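Local structure of NalP translocator (Neisseria meningitidis, 1UYN) at residues S99-F110 with S128-S139; V209-S217 with L226-R234. The protein forms the outer-membrane beta-barrel domain of an autotransporter, a hydrophilic pore for moving the protease-bearing passenger domain to the bacterial cell surface. One frame throughout, in Å; residues are numbered along the deposited sequence.

Interaction 1 (S99-F110 with S128-S139)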
ATOM      1  N   SER A  99       8.137 -13.959 -20.445  1.00 28.81           N
ATOM      2  CA  SER A  99       7.181 -14.983 -20.842  1.00 28.68           C
ATOM      3  C   SER A  99       5.723 -14.741 -20.471  1.00 27.96           C
ATOM      4  O   SER A  99       4.862 -15.559 -20.835  1.00 27.86           O
ATOM      5  CB  SER A  99       7.604 -16.358 -20.263  1.00 28.77           C
ATOM      6  OG  SER A  99       8.461 -17.030 -21.164  1.00 29.96           O
ATOM      7  N   ALA A 100       5.432 -13.660 -19.749  1.00 27.15           N
ATOM      8  CA  ALA A 100       4.158 -13.559 -19.033  1.00 26.18           C
ATOM      9  C   ALA A 100       3.933 -12.206 -18.402  1.00 25.93           C
ATOM     10  O   ALA A 100       4.850 -11.600 -17.851  1.00 26.64           O
ATOM     11  CB  ALA A 100       4.090 -14.616 -17.916  1.00 25.87           C
ATOM     12  N   ASN A 101       2.690 -11.757 -18.424  1.00 24.94           N
ATOM     13  CA  ASN A 101       2.329 -10.619 -17.637  1.00 24.35           C
ATOM     14  C   ASN A 101       0.925 -10.734 -17.064  1.00 23.38           C
ATOM     15  O   ASN A 101       0.225 -11.671 -17.368  1.00 23.73           O
ATOM     16  CB  ASN A 101       2.540  -9.362 -18.448  1.00 24.51           C
ATOM     17  CG  ASN A 101       1.691  -9.317 -19.633  1.00 25.62           C
ATOM     18  OD1 ASN A 101       2.171  -9.013 -20.717  1.00 29.74           O
ATOM     19  ND2 ASN A 101       0.409  -9.613 -19.460  1.00 23.65           N
ATOM     20  N   ALA A 102       0.554  -9.781 -16.218  1.00 22.15           N
ATOM     21  CA  ALA A 102      -0.551  -9.925 -15.301  1.00 21.34           C
ATOM     22  C   ALA A 102      -1.171  -8.591 -15.037  1.00 21.09           C
ATOM     23  O   ALA A 102      -0.469  -7.651 -14.798  1.00 21.18           O
ATOM     24  CB  ALA A 102      -0.051 -10.477 -14.022  1.00 21.36           C
ATOM     25  N   LYS A 103      -2.479  -8.490 -15.047  1.00 21.34           N
ATOM     26  CA  LYS A 103      -3.105  -7.282 -14.550  1.00 22.61           C
ATOM     27  C   LYS A 103      -4.036  -7.613 -13.377  1.00 22.77           C
ATOM     28  O   LYS A 103      -4.878  -8.515 -13.458  1.00 23.06           O
ATOM     29  CB  LYS A 103      -3.810  -6.511 -15.680  1.00 22.86           C
ATOM     30  CG  LYS A 103      -5.284  -6.878 -15.925  1.00 25.78           C
ATOM     31  CD  LYS A 103      -5.951  -6.099 -17.121  1.00 29.52           C
ATOM     32  CE  LYS A 103      -7.547  -6.106 -17.088  1.00 30.18           C
ATOM     33  NZ  LYS A 103      -8.216  -7.437 -17.226  1.00 29.02           N
ATOM     34  N   THR A 104      -3.849  -6.857 -12.290  1.00 22.87           N
ATOM     35  CA  THR A 104      -4.611  -6.924 -11.065  1.00 21.84           C
ATOM     36  C   THR A 104      -5.595  -5.765 -10.969  1.00 21.46           C
ATOM     37  O   THR A 104      -5.206  -4.579 -10.993  1.00 21.39           O
ATOM     38  CB  THR A 104      -3.659  -6.812  -9.844  1.00 22.41           C
ATOM     39  OG1 THR A 104      -2.601  -7.795  -9.899  1.00 23.49           O
ATOM     40  CG2 THR A 104      -4.394  -7.138  -8.546  1.00 23.04           C
ATOM     41  N   ASP A 105      -6.860  -6.105 -10.766  1.00 20.11           N
ATOM     42  CA  ASP A 105      -7.856  -5.147 -10.358  1.00 19.39           C
ATOM     43  C   ASP A 105      -8.183  -5.320  -8.929  1.00 18.72           C
ATOM     44  O   ASP A 105      -8.294  -6.436  -8.443  1.00 18.17           O
ATOM     45  CB  ASP A 105      -9.120  -5.369 -11.147  1.00 19.79           C
ATOM     46  CG  ASP A 105      -8.949  -4.994 -12.522  1.00 21.11           C
ATOM     47  OD1 ASP A 105      -8.014  -4.218 -12.853  1.00 26.91           O
ATOM     48  OD2 ASP A 105      -9.700  -5.421 -13.359  1.00 24.79           O
ATOM     49  N   SER A 106      -8.392  -4.226  -8.225  1.00 18.51           N
ATOM     50  CA  SER A 106      -8.661  -4.392  -6.805  1.00 18.93           C
ATOM     51  C   SER A 106      -9.615  -3.396  -6.236  1.00 18.88           C
ATOM     52  O   SER A 106      -9.748  -2.250  -6.695  1.00 18.22           O
ATOM     53  CB  SER A 106      -7.363  -4.405  -6.027  1.00 18.75           C
ATOM     54  OG  SER A 106      -6.617  -3.215  -6.282  1.00 20.98           O
ATOM     55  N   ILE A 107     -10.362  -3.878  -5.266  1.00 19.95           N
ATOM     56  CA  ILE A 107     -11.292  -3.019  -4.549  1.00 20.90           C
ATOM     57  C   ILE A 107     -11.103  -3.245  -3.094  1.00 20.22           C
ATOM     58  O   ILE A 107     -11.236  -4.345  -2.624  1.00 19.58           O
ATOM     59  CB  ILE A 107     -12.745  -3.234  -4.992  1.00 21.10           C
ATOM     60  CG1 ILE A 107     -12.859  -2.790  -6.462  1.00 22.75           C
ATOM     61  CG2 ILE A 107     -13.683  -2.399  -4.108  1.00 21.02           C
ATOM     62  CD1 ILE A 107     -14.235  -3.024  -7.148  1.00 23.62           C
ATOM     63  N   SER A 108     -10.840  -2.154  -2.391  1.00 20.40           N
ATOM     64  CA  SER A 108     -10.436  -2.215  -1.007  1.00 20.16           C
ATOM     65  C   SER A 108     -11.043  -1.115  -0.204  1.00 20.33           C
ATOM     66  O   SER A 108     -11.093   0.045  -0.650  1.00 20.04           O
ATOM     67  CB  SER A 108      -8.922  -2.067  -0.908  1.00 20.35           C
ATOM     68  OG  SER A 108      -8.265  -3.064  -1.645  1.00 19.17           O
ATOM     69  N   LEU A 109     -11.449  -1.490   1.002  1.00 20.40           N
ATOM     70  CA  LEU A 109     -11.841  -0.580   2.031  1.00 20.74           C
ATOM     71  C   LEU A 109     -10.712  -0.472   3.052  1.00 21.43           C
ATOM     72  O   LEU A 109     -10.223  -1.455   3.556  1.00 21.83           O
ATOM     73  CB  LEU A 109     -13.059  -1.110   2.708  1.00 20.68           C
ATOM     74  CG  LEU A 109     -13.370  -0.409   4.028  1.00 23.67           C
ATOM     75  CD1 LEU A 109     -13.706   1.102   3.852  1.00 23.27           C
ATOM     76  CD2 LEU A 109     -14.538  -1.170   4.698  1.00 27.46           C
ATOM     77  N   PHE A 110     -10.320   0.744   3.393  1.00 22.07           N
ATOM     78  CA  PHE A 110      -9.348   0.961   4.460  1.00 22.11           C
ATOM     79  C   PHE A 110      -9.961   1.727   5.606  1.00 20.89           C
ATOM     80  O   PHE A 110     -10.715   2.637   5.374  1.00 20.46           O
ATOM     81  CB  PHE A 110      -8.175   1.758   3.911  1.00 22.66           C
ATOM     82  CG  PHE A 110      -7.602   1.176   2.662  1.00 24.07           C
ATOM     83  CD1 PHE A 110      -8.188   1.420   1.442  1.00 25.84           C
ATOM     84  CD2 PHE A 110      -6.501   0.352   2.715  1.00 24.81           C
ATOM     85  CE1 PHE A 110      -7.654   0.874   0.292  1.00 26.25           C
ATOM     86  CE2 PHE A 110      -5.978  -0.175   1.574  1.00 26.12           C
ATOM     87  CZ  PHE A 110      -6.550   0.101   0.357  1.00 25.64           C
ATOM     88  N   SER A 128      -8.005  -3.257   6.806  1.00 22.13           N
ATOM     89  CA  SER A 128      -8.375  -3.159   5.405  1.00 20.88           C
ATOM     90  C   SER A 128      -8.869  -4.515   4.932  1.00 20.57           C
ATOM     91  O   SER A 128      -8.454  -5.581   5.428  1.00 20.05           O
ATOM     92  CB  SER A 128      -7.201  -2.682   4.576  1.00 20.73           C
ATOM     93  OG  SER A 128      -6.253  -3.725   4.439  1.00 20.72           O
ATOM     94  N   TYR A 129      -9.820  -4.454   4.015  1.00 20.15           N
ATOM     95  CA  TYR A 129     -10.376  -5.643   3.402  1.00 20.14           C
ATOM     96  C   TYR A 129     -10.426  -5.262   1.962  1.00 20.29           C
ATOM     97  O   TYR A 129     -11.078  -4.274   1.621  1.00 19.94           O
ATOM     98  CB  TYR A 129     -11.787  -5.977   3.911  1.00 19.62           C
ATOM     99  CG  TYR A 129     -12.347  -7.254   3.344  1.00 21.34           C
ATOM    100  CD1 TYR A 129     -13.041  -7.268   2.136  1.00 23.21           C
ATOM    101  CD2 TYR A 129     -12.163  -8.455   3.996  1.00 24.54           C
ATOM    102  CE1 TYR A 129     -13.567  -8.456   1.615  1.00 25.78           C
ATOM    103  CE2 TYR A 129     -12.674  -9.656   3.485  1.00 26.18           C
ATOM    104  CZ  TYR A 129     -13.384  -9.663   2.297  1.00 27.98           C
ATOM    105  OH  TYR A 129     -13.891 -10.886   1.787  1.00 29.01           O
ATOM    106  N   GLY A 130      -9.730  -6.026   1.128  1.00 19.60           N
ATOM    107  CA  GLY A 130      -9.912  -5.892  -0.287  1.00 20.02           C
ATOM    108  C   GLY A 130     -10.003  -7.208  -1.014  1.00 20.12           C
ATOM    109  O   GLY A 130      -9.597  -8.259  -0.525  1.00 20.24           O
ATOM    110  N   ARG A 131     -10.539  -7.111  -2.211  1.00 19.99           N
ATOM    111  CA  ARG A 131     -10.623  -8.201  -3.117  1.00 20.66           C
ATOM    112  C   ARG A 131      -9.724  -7.888  -4.286  1.00 19.95           C
ATOM    113  O   ARG A 131      -9.454  -6.744  -4.580  1.00 18.54           O
ATOM    114  CB  ARG A 131     -12.051  -8.352  -3.583  1.00 21.29           C
ATOM    115  CG  ARG A 131     -13.042  -8.548  -2.464  1.00 24.72           C
ATOM    116  CD  ARG A 131     -13.130  -9.992  -2.009  1.00 29.30           C
ATOM    117  NE  ARG A 131     -14.274 -10.627  -2.652  1.00 34.72           N
ATOM    118  CZ  ARG A 131     -14.206 -11.760  -3.338  1.00 40.07           C
ATOM    119  NH1 ARG A 131     -13.048 -12.434  -3.474  1.00 40.76           N
ATOM    120  NH2 ARG A 131     -15.310 -12.227  -3.909  1.00 42.16           N
ATOM    121  N   TYR A 132      -9.214  -8.922  -4.930  1.00 19.96           N
ATOM    122  CA  TYR A 132      -8.385  -8.702  -6.097  1.00 20.54           C
ATOM    123  C   TYR A 132      -8.672  -9.727  -7.179  1.00 20.09           C
ATOM    124  O   TYR A 132      -9.170 -10.799  -6.907  1.00 19.74           O
ATOM    125  CB  TYR A 132      -6.891  -8.599  -5.720  1.00 20.23           C
ATOM    126  CG  TYR A 132      -6.237  -9.875  -5.287  1.00 22.17           C
ATOM    127  CD1 TYR A 132      -5.713 -10.748  -6.211  1.00 22.81           C
ATOM    128  CD2 TYR A 132      -6.121 -10.200  -3.947  1.00 25.18           C
ATOM    129  CE1 TYR A 132      -5.115 -11.905  -5.832  1.00 23.17           C
ATOM    130  CE2 TYR A 132      -5.531 -11.375  -3.555  1.00 24.60           C
ATOM    131  CZ  TYR A 132      -5.019 -12.230  -4.510  1.00 24.14           C
ATOM    132  OH  TYR A 132      -4.405 -13.427  -4.142  1.00 24.35           O
ATOM    133  N   LYS A 133      -8.418  -9.336  -8.409  1.00 20.09           N
ATOM    134  CA  LYS A 133      -8.511 -10.229  -9.534  1.00 21.18           C
ATOM    135  C   LYS A 133      -7.238 -10.093 -10.350  1.00 19.84           C
ATOM    136  O   LYS A 133      -6.907  -9.020 -10.784  1.00 18.59           O
ATOM    137  CB  LYS A 133      -9.731  -9.893 -10.401  1.00 22.21           C
ATOM    138  CG  LYS A 133     -10.013 -10.985 -11.446  1.00 26.91           C
ATOM    139  CD  LYS A 133     -11.373 -10.827 -12.159  1.00 32.44           C
ATOM    140  CE  LYS A 133     -11.206 -10.450 -13.671  1.00 36.38           C
ATOM    141  NZ  LYS A 133     -11.813 -11.465 -14.629  1.00 38.01           N
ATOM    142  N   ASN A 134      -6.546 -11.199 -10.562  1.00 19.54           N
ATOM    143  CA  ASN A 134      -5.330 -11.228 -11.373  1.00 19.30           C
ATOM    144  C   ASN A 134      -5.656 -11.916 -12.673  1.00 18.22           C
ATOM    145  O   ASN A 134      -6.162 -13.040 -12.688  1.00 18.29           O
ATOM    146  CB  ASN A 134      -4.215 -12.030 -10.654  1.00 20.16           C
ATOM    147  CG  ASN A 134      -3.661 -11.315  -9.434  1.00 20.72           C
ATOM    148  OD1 ASN A 134      -3.937 -10.131  -9.201  1.00 21.53           O
ATOM    149  ND2 ASN A 134      -2.910 -12.039  -8.629  1.00 23.80           N
ATOM    150  N   SER A 135      -5.391 -11.227 -13.769  1.00 17.58           N
ATOM    151  CA  SER A 135      -5.493 -11.812 -15.098  1.00 16.92           C
ATOM    152  C   SER A 135      -4.097 -12.045 -15.586  1.00 16.35           C
ATOM    153  O   SER A 135      -3.321 -11.153 -15.611  1.00 15.70           O
ATOM    154  CB  SER A 135      -6.194 -10.876 -16.029  1.00 16.35           C
ATOM    155  OG  SER A 135      -7.552 -10.945 -15.746  1.00 17.18           O
ATOM    156  N   ILE A 136      -3.774 -13.276 -15.912  1.00 16.54           N
ATOM    157  CA  ILE A 136      -2.453 -13.625 -16.356  1.00 16.44           C
ATOM    158  C   ILE A 136      -2.573 -14.029 -17.778  1.00 16.78           C
ATOM    159  O   ILE A 136      -3.498 -14.697 -18.108  1.00 15.67           O
ATOM    160  CB  ILE A 136      -1.952 -14.792 -15.520  1.00 16.33           C
ATOM    161  CG1 ILE A 136      -1.274 -14.294 -14.230  1.00 18.06           C
ATOM    162  CG2 ILE A 136      -0.976 -15.601 -16.303  1.00 16.42           C
ATOM    163  CD1 ILE A 136      -2.126 -13.430 -13.314  1.00 19.56           C
ATOM    164  N   SER A 137      -1.674 -13.580 -18.638  1.00 18.58           N
ATOM    165  CA  SER A 137      -1.381 -14.329 -19.850  1.00 20.28           C
ATOM    166  C   SER A 137       0.098 -14.664 -19.889  1.00 21.86           C
ATOM    167  O   SER A 137       0.929 -13.847 -19.527  1.00 21.37           O
ATOM    168  CB  SER A 137      -1.801 -13.601 -21.112  1.00 20.54           C
ATOM    169  OG  SER A 137      -1.693 -12.236 -20.919  1.00 21.19           O
ATOM    170  N   ARG A 138       0.401 -15.899 -20.281  1.00 24.13           N
ATOM    171  CA  ARG A 138       1.775 -16.357 -20.407  1.00 26.26           C
ATOM    172  C   ARG A 138       2.021 -17.080 -21.710  1.00 27.64           C
ATOM    173  O   ARG A 138       1.378 -18.089 -21.999  1.00 27.67           O
ATOM    174  CB  ARG A 138       2.230 -17.302 -19.268  1.00 26.61           C
ATOM    175  CG  ARG A 138       1.224 -17.806 -18.311  1.00 26.54           C
ATOM    176  CD  ARG A 138       1.820 -18.848 -17.376  1.00 28.11           C
ATOM    177  NE  ARG A 138       1.229 -20.152 -17.653  1.00 31.01           N
ATOM    178  CZ  ARG A 138       1.893 -21.273 -17.868  1.00 31.94           C
ATOM    179  NH1 ARG A 138       3.212 -21.302 -17.853  1.00 34.64           N
ATOM    180  NH2 ARG A 138       1.220 -22.387 -18.095  1.00 31.63           N
ATOM    181  N   SER A 139       2.977 -16.555 -22.471  1.00 29.43           N
ATOM    182  CA  SER A 139       3.534 -17.257 -23.602  1.00 31.07           C
ATOM    183  C   SER A 139       3.959 -18.626 -23.126  1.00 31.77           C
ATOM    184  O   SER A 139       4.706 -18.769 -22.158  1.00 31.77           O
ATOM    185  CB  SER A 139       4.727 -16.502 -24.202  1.00 31.73           C
ATOM    186  OG  SER A 139       5.859 -16.588 -23.352  1.00 33.80           O
TER

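Interaction 2 (V209-S217 with L226-R234)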
ATOM      1  N   VAL A 209       4.651  -7.933   9.507  1.00 15.56           N
ATOM      2  CA  VAL A 209       5.579  -6.932   8.971  1.00 15.65           C
ATOM      3  C   VAL A 209       5.918  -5.957  10.085  1.00 15.75           C
ATOM      4  O   VAL A 209       5.020  -5.389  10.740  1.00 16.54           O
ATOM      5  CB  VAL A 209       4.934  -6.091   7.800  1.00 15.27           C
ATOM      6  CG1 VAL A 209       5.984  -5.192   7.173  1.00 15.80           C
ATOM      7  CG2 VAL A 209       4.326  -6.984   6.726  1.00 14.34           C
ATOM      8  N   GLY A 210       7.197  -5.738  10.300  1.00 15.68           N
ATOM      9  CA  GLY A 210       7.636  -4.728  11.247  1.00 15.47           C
ATOM     10  C   GLY A 210       7.986  -3.488  10.475  1.00 15.68           C
ATOM     11  O   GLY A 210       8.550  -3.543   9.396  1.00 13.95           O
ATOM     12  N   LEU A 211       7.655  -2.359  11.077  1.00 17.68           N
ATOM     13  CA  LEU A 211       7.631  -1.028  10.445  1.00 18.81           C
ATOM     14  C   LEU A 211       8.157  -0.064  11.468  1.00 19.41           C
ATOM     15  O   LEU A 211       7.974  -0.263  12.673  1.00 19.58           O
ATOM     16  CB  LEU A 211       6.207  -0.602  10.093  1.00 18.47           C
ATOM     17  CG  LEU A 211       5.476  -1.567   9.171  1.00 21.53           C
ATOM     18  CD1 LEU A 211       3.961  -1.469   9.393  1.00 24.90           C
ATOM     19  CD2 LEU A 211       5.816  -1.310   7.694  1.00 20.68           C
ATOM     20  N   ALA A 212       8.798   0.982  10.988  1.00 20.46           N
ATOM     21  CA  ALA A 212       9.524   1.910  11.852  1.00 22.30           C
ATOM     22  C   ALA A 212       9.912   3.042  10.951  1.00 23.00           C
ATOM     23  O   ALA A 212      10.167   2.822   9.784  1.00 24.57           O
ATOM     24  CB  ALA A 212      10.766   1.258  12.480  1.00 22.19           C
ATOM     25  N   GLY A 213       9.918   4.251  11.460  1.00 23.43           N
ATOM     26  CA  GLY A 213       9.854   5.389  10.572  1.00 24.13           C
ATOM     27  C   GLY A 213       9.965   6.711  11.267  1.00 24.81           C
ATOM     28  O   GLY A 213       9.732   6.815  12.465  1.00 23.56           O
ATOM     29  N   LEU A 214      10.311   7.714  10.464  1.00 26.22           N
ATOM     30  CA  LEU A 214      10.694   9.066  10.904  1.00 26.35           C
ATOM     31  C   LEU A 214      10.014  10.014   9.974  1.00 26.48           C
ATOM     32  O   LEU A 214       9.983   9.768   8.779  1.00 26.92           O
ATOM     33  CB  LEU A 214      12.183   9.273  10.719  1.00 26.44           C
ATOM     34  CG  LEU A 214      13.139   8.610  11.711  1.00 28.50           C
ATOM     35  CD1 LEU A 214      14.603   9.167  11.572  1.00 27.86           C
ATOM     36  CD2 LEU A 214      12.620   8.789  13.143  1.00 30.27           C
ATOM     37  N   LYS A 215       9.423  11.066  10.512  1.00 27.12           N
ATOM     38  CA  LYS A 215       8.780  12.113   9.703  1.00 27.25           C
ATOM     39  C   LYS A 215       9.249  13.455  10.256  1.00 27.52           C
ATOM     40  O   LYS A 215       9.112  13.728  11.441  1.00 26.98           O
ATOM     41  CB  LYS A 215       7.261  12.006   9.749  1.00 26.92           C
ATOM     42  CG  LYS A 215       6.508  13.011   8.838  1.00 28.66           C
ATOM     43  CD  LYS A 215       5.003  12.678   8.777  1.00 32.57           C
ATOM     44  CE  LYS A 215       4.095  13.913   8.637  1.00 36.07           C
ATOM     45  NZ  LYS A 215       2.984  13.712   7.608  1.00 38.56           N
ATOM     46  N   LEU A 216       9.844  14.262   9.394  1.00 28.29           N
ATOM     47  CA  LEU A 216      10.396  15.555   9.767  1.00 29.53           C
ATOM     48  C   LEU A 216       9.527  16.544   9.002  1.00 29.79           C
ATOM     49  O   LEU A 216       9.779  16.814   7.835  1.00 30.42           O
ATOM     50  CB  LEU A 216      11.878  15.610   9.371  1.00 29.51           C
ATOM     51  CG  LEU A 216      12.757  16.830   9.626  1.00 32.30           C
ATOM     52  CD1 LEU A 216      12.948  17.126  11.132  1.00 32.86           C
ATOM     53  CD2 LEU A 216      14.146  16.640   8.945  1.00 33.00           C
ATOM     54  N   SER A 217       8.421  16.955   9.631  1.00 29.75           N
ATOM     55  CA  SER A 217       7.621  18.111   9.201  1.00 29.22           C
ATOM     56  C   SER A 217       8.326  19.465   9.481  1.00 28.25           C
ATOM     57  O   SER A 217       8.804  19.720  10.577  1.00 28.09           O
ATOM     58  CB  SER A 217       6.252  18.080   9.905  1.00 29.27           C
ATOM     59  OG  SER A 217       5.378  17.090   9.348  1.00 31.32           O
ATOM     60  N   LEU A 226       6.105  20.963   4.554  1.00 28.61           N
ATOM     61  CA  LEU A 226       6.924  20.049   3.787  1.00 29.35           C
ATOM     62  C   LEU A 226       7.465  18.995   4.763  1.00 29.00           C
ATOM     63  O   LEU A 226       7.947  19.347   5.823  1.00 28.98           O
ATOM     64  CB  LEU A 226       8.064  20.861   3.174  1.00 29.88           C
ATOM     65  CG  LEU A 226       9.295  20.091   2.697  1.00 31.68           C
ATOM     66  CD1 LEU A 226       9.079  19.640   1.265  1.00 32.34           C
ATOM     67  CD2 LEU A 226      10.557  20.955   2.841  1.00 32.00           C
ATOM     68  N   PHE A 227       7.405  17.713   4.433  1.00 29.22           N
ATOM     69  CA  PHE A 227       8.080  16.713   5.287  1.00 29.42           C
ATOM     70  C   PHE A 227       9.032  15.832   4.526  1.00 28.08           C
ATOM     71  O   PHE A 227       8.851  15.613   3.349  1.00 28.22           O
ATOM     72  CB  PHE A 227       7.116  15.831   6.058  1.00 29.40           C
ATOM     73  CG  PHE A 227       5.766  15.824   5.507  1.00 33.24           C
ATOM     74  CD1 PHE A 227       5.466  15.035   4.419  1.00 38.35           C
ATOM     75  CD2 PHE A 227       4.765  16.627   6.066  1.00 38.68           C
ATOM     76  CE1 PHE A 227       4.157  15.016   3.884  1.00 40.75           C
ATOM     77  CE2 PHE A 227       3.444  16.635   5.547  1.00 40.09           C
ATOM     78  CZ  PHE A 227       3.142  15.820   4.454  1.00 41.03           C
ATOM     79  N   ALA A 228      10.072  15.387   5.219  1.00 26.72           N
ATOM     80  CA  ALA A 228      10.908  14.312   4.761  1.00 26.18           C
ATOM     81  C   ALA A 228      10.530  13.092   5.601  1.00 25.88           C
ATOM     82  O   ALA A 228      10.125  13.253   6.741  1.00 24.61           O
ATOM     83  CB  ALA A 228      12.354  14.674   4.933  1.00 25.84           C
ATOM     84  N   THR A 229      10.613  11.896   5.002  1.00 26.10           N
ATOM     85  CA  THR A 229      10.391  10.604   5.686  1.00 26.07           C
ATOM     86  C   THR A 229      11.523   9.628   5.401  1.00 25.96           C
ATOM     87  O   THR A 229      11.994   9.517   4.278  1.00 25.47           O
ATOM     88  CB  THR A 229       9.114   9.879   5.207  1.00 25.94           C
ATOM     89  OG1 THR A 229       9.138   9.765   3.772  1.00 27.66           O
ATOM     90  CG2 THR A 229       7.864  10.643   5.533  1.00 25.61           C
ATOM     91  N   ALA A 230      11.907   8.884   6.426  1.00 25.94           N
ATOM     92  CA  ALA A 230      12.830   7.773   6.290  1.00 26.03           C
ATOM     93  C   ALA A 230      12.228   6.618   7.081  1.00 26.16           C
ATOM     94  O   ALA A 230      11.694   6.821   8.162  1.00 26.44           O
ATOM     95  CB  ALA A 230      14.171   8.149   6.822  1.00 25.97           C
ATOM     96  N   GLY A 231      12.282   5.405   6.541  1.00 26.13           N
ATOM     97  CA  GLY A 231      11.622   4.285   7.186  1.00 25.35           C
ATOM     98  C   GLY A 231      12.260   2.954   6.904  1.00 24.84           C
ATOM     99  O   GLY A 231      13.058   2.795   5.995  1.00 25.12           O
ATOM    100  N   VAL A 232      11.837   1.979   7.678  1.00 24.17           N
ATOM    101  CA  VAL A 232      12.353   0.633   7.629  1.00 23.33           C
ATOM    102  C   VAL A 232      11.134  -0.297   7.635  1.00 23.25           C
ATOM    103  O   VAL A 232      10.090   0.006   8.208  1.00 23.17           O
ATOM    104  CB  VAL A 232      13.262   0.462   8.836  1.00 23.31           C
ATOM    105  CG1 VAL A 232      13.301  -0.927   9.328  1.00 23.57           C
ATOM    106  CG2 VAL A 232      14.660   0.970   8.501  1.00 23.56           C
ATOM    107  N   GLU A 233      11.252  -1.418   6.950  1.00 23.23           N
ATOM    108  CA  GLU A 233      10.123  -2.317   6.737  1.00 23.34           C
ATOM    109  C   GLU A 233      10.679  -3.689   6.354  1.00 22.38           C
ATOM    110  O   GLU A 233      11.633  -3.802   5.605  1.00 22.45           O
ATOM    111  CB  GLU A 233       9.225  -1.722   5.671  1.00 23.62           C
ATOM    112  CG  GLU A 233       8.189  -2.653   5.055  1.00 27.47           C
ATOM    113  CD  GLU A 233       6.908  -1.910   4.590  1.00 33.81           C
ATOM    114  OE1 GLU A 233       6.831  -0.609   4.742  1.00 35.43           O
ATOM    115  OE2 GLU A 233       5.970  -2.631   4.139  1.00 28.23           O
ATOM    116  N   ARG A 234      10.120  -4.736   6.914  1.00 21.64           N
ATOM    117  CA  ARG A 234      10.688  -6.056   6.750  1.00 21.17           C
ATOM    118  C   ARG A 234       9.674  -7.113   7.112  1.00 20.63           C
ATOM    119  O   ARG A 234       9.057  -7.034   8.152  1.00 20.69           O
ATOM    120  CB  ARG A 234      11.894  -6.221   7.665  1.00 21.44           C
ATOM    121  CG  ARG A 234      12.711  -7.473   7.429  1.00 20.91           C
ATOM    122  CD  ARG A 234      13.803  -7.585   8.408  1.00 23.66           C
ATOM    123  NE  ARG A 234      14.936  -8.395   7.972  1.00 24.50           N
ATOM    124  CZ  ARG A 234      14.940  -9.693   8.035  1.00 27.77           C
ATOM    125  NH1 ARG A 234      13.869 -10.374   8.469  1.00 31.75           N
ATOM    126  NH2 ARG A 234      16.011 -10.333   7.656  1.00 29.97           N
TER

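Interaction 1 (S99-F110 with S128-S139)
Asn101 and Ser137, Lys103 and Ser135, Asp105 and Lys133, Ile107 and Arg131, and Leu109 and Tyr129 form hydrogen-bonded antiparallel pairs between 99-110 and 128-139. Each pair exchanges two backbone bonds; Ser135 N to Lys103 O, for instance, spans 2.8 Å with 171° at the hydrogen. The strands run nearly antiparallel, and hydrogen-bonded and non-hydrogen-bonded pairs alternate without a break from Ala100-Arg138 to Phe110-Ser128.

Among side chains, Thr104 OG1 donates to Asn134 OD1 over 2.8 Å. The two residues lie alongside, pointing the same way, and the hydroxyl sits 49° out of the amide's carbonyl plane. Thr104 OG1 lies beside its own backbone N (chi1 -54°), which turns the hydroxyl toward Asn134. At the end of the pair away from the hairpin turn, Ser139 OG donates to Ser99 O over 2.9 Å.

Apolar contact is lighter: Ala102 CB meets Ile136 CD1 at 3.7 Å, and Phe110 CD2 meets Ser128 CB at 3.6 Å, oblique to the ring. Gly130 pairs with Ser108, whose OG is hydrogen-bonded to Gln25 of helix 12-34.

Thr104, Ser106, Ser108, Ser128, Tyr132 and Asn134 share one face. Helix 12-34 meets it through Ser106 and Tyr132 on His21. Tyr132 OH is hydrogen-bonded to Gln186 of strand 172-192 and Ser128 OG to Gln156 of strand 145-163. Such polar chemistry is consistent with the lining of a hydrophilic, helix-filled pore.

Interaction 2 (V209-S217 with L226-R234)
Lys215 reaches over the ring of Phe227, forming a cation-pi pair between 209-217 and 226-234. NZ stands 3.7 Å from the Phe227 ring centroid, 14° off the normal, so the ammonium group approaches a face. Lys215 CE adds a CH-pi contact over the face, 4.1 Å from the same centroid. The lysine starts with CG anti to its backbone N (chi1 -176°), then bends at chi3 and chi4 to bring its end over the ring. Ser217 OG comes to 3.4 Å from Phe227 CD2, obliquely.

At the other end Leu211 and Glu233 lie alongside each other, the Leu211 CD2 methyl resting against the Glu233 side chain, 3.8 Å from Glu233 CG. The carboxylate's ionic partners lie elsewhere: OE1 pairs with Lys30 and OE2 with Arg180.

The backbones join through four hydrogen-bonded antiparallel pairs, Gly210 with Arg234 through Leu216 with Ala228. Leu216 N to Ala228 O, 2.9 Å, is almost straight at 174°, whereas Ala212 N to Val232 O is weak. Between them Gly213 and Gly231 face each other, their CA atoms 4.0 Å apart.

Ala212, Leu214, Leu216, Ala228, Ala230 and Val232 form a largely apolar outer surface in this transmembrane hairpin. Strand 172-192 flanks 209-217 and strand 265-278 flanks 226-234, while the salt bridge from Glu233 to Lys30 ties the barrel wall to helix 12-34 inside.

Interaction 1 and interaction 2 lie in separate antiparallel hairpins of one closed twelve-stranded barrel, and interaction 1 is complete in sequence before interaction 2 begins. The first pairs strands 100-117 and 121-139, the second strands 199-219 and 224-235; strands 145-163 and 172-192 come between them in the wall. Their centres are 27 Å apart, on opposite sides of the chain's centre, and their nearest atoms remain about 11 Å from each other, so they do not touch. Both wall regions meet helix 12-34: interaction 1 through several side chains, interaction 2 through Glu233, which pairs with Lys30 of the helix. This common helix fills the pore and links distant parts of the translocator wall.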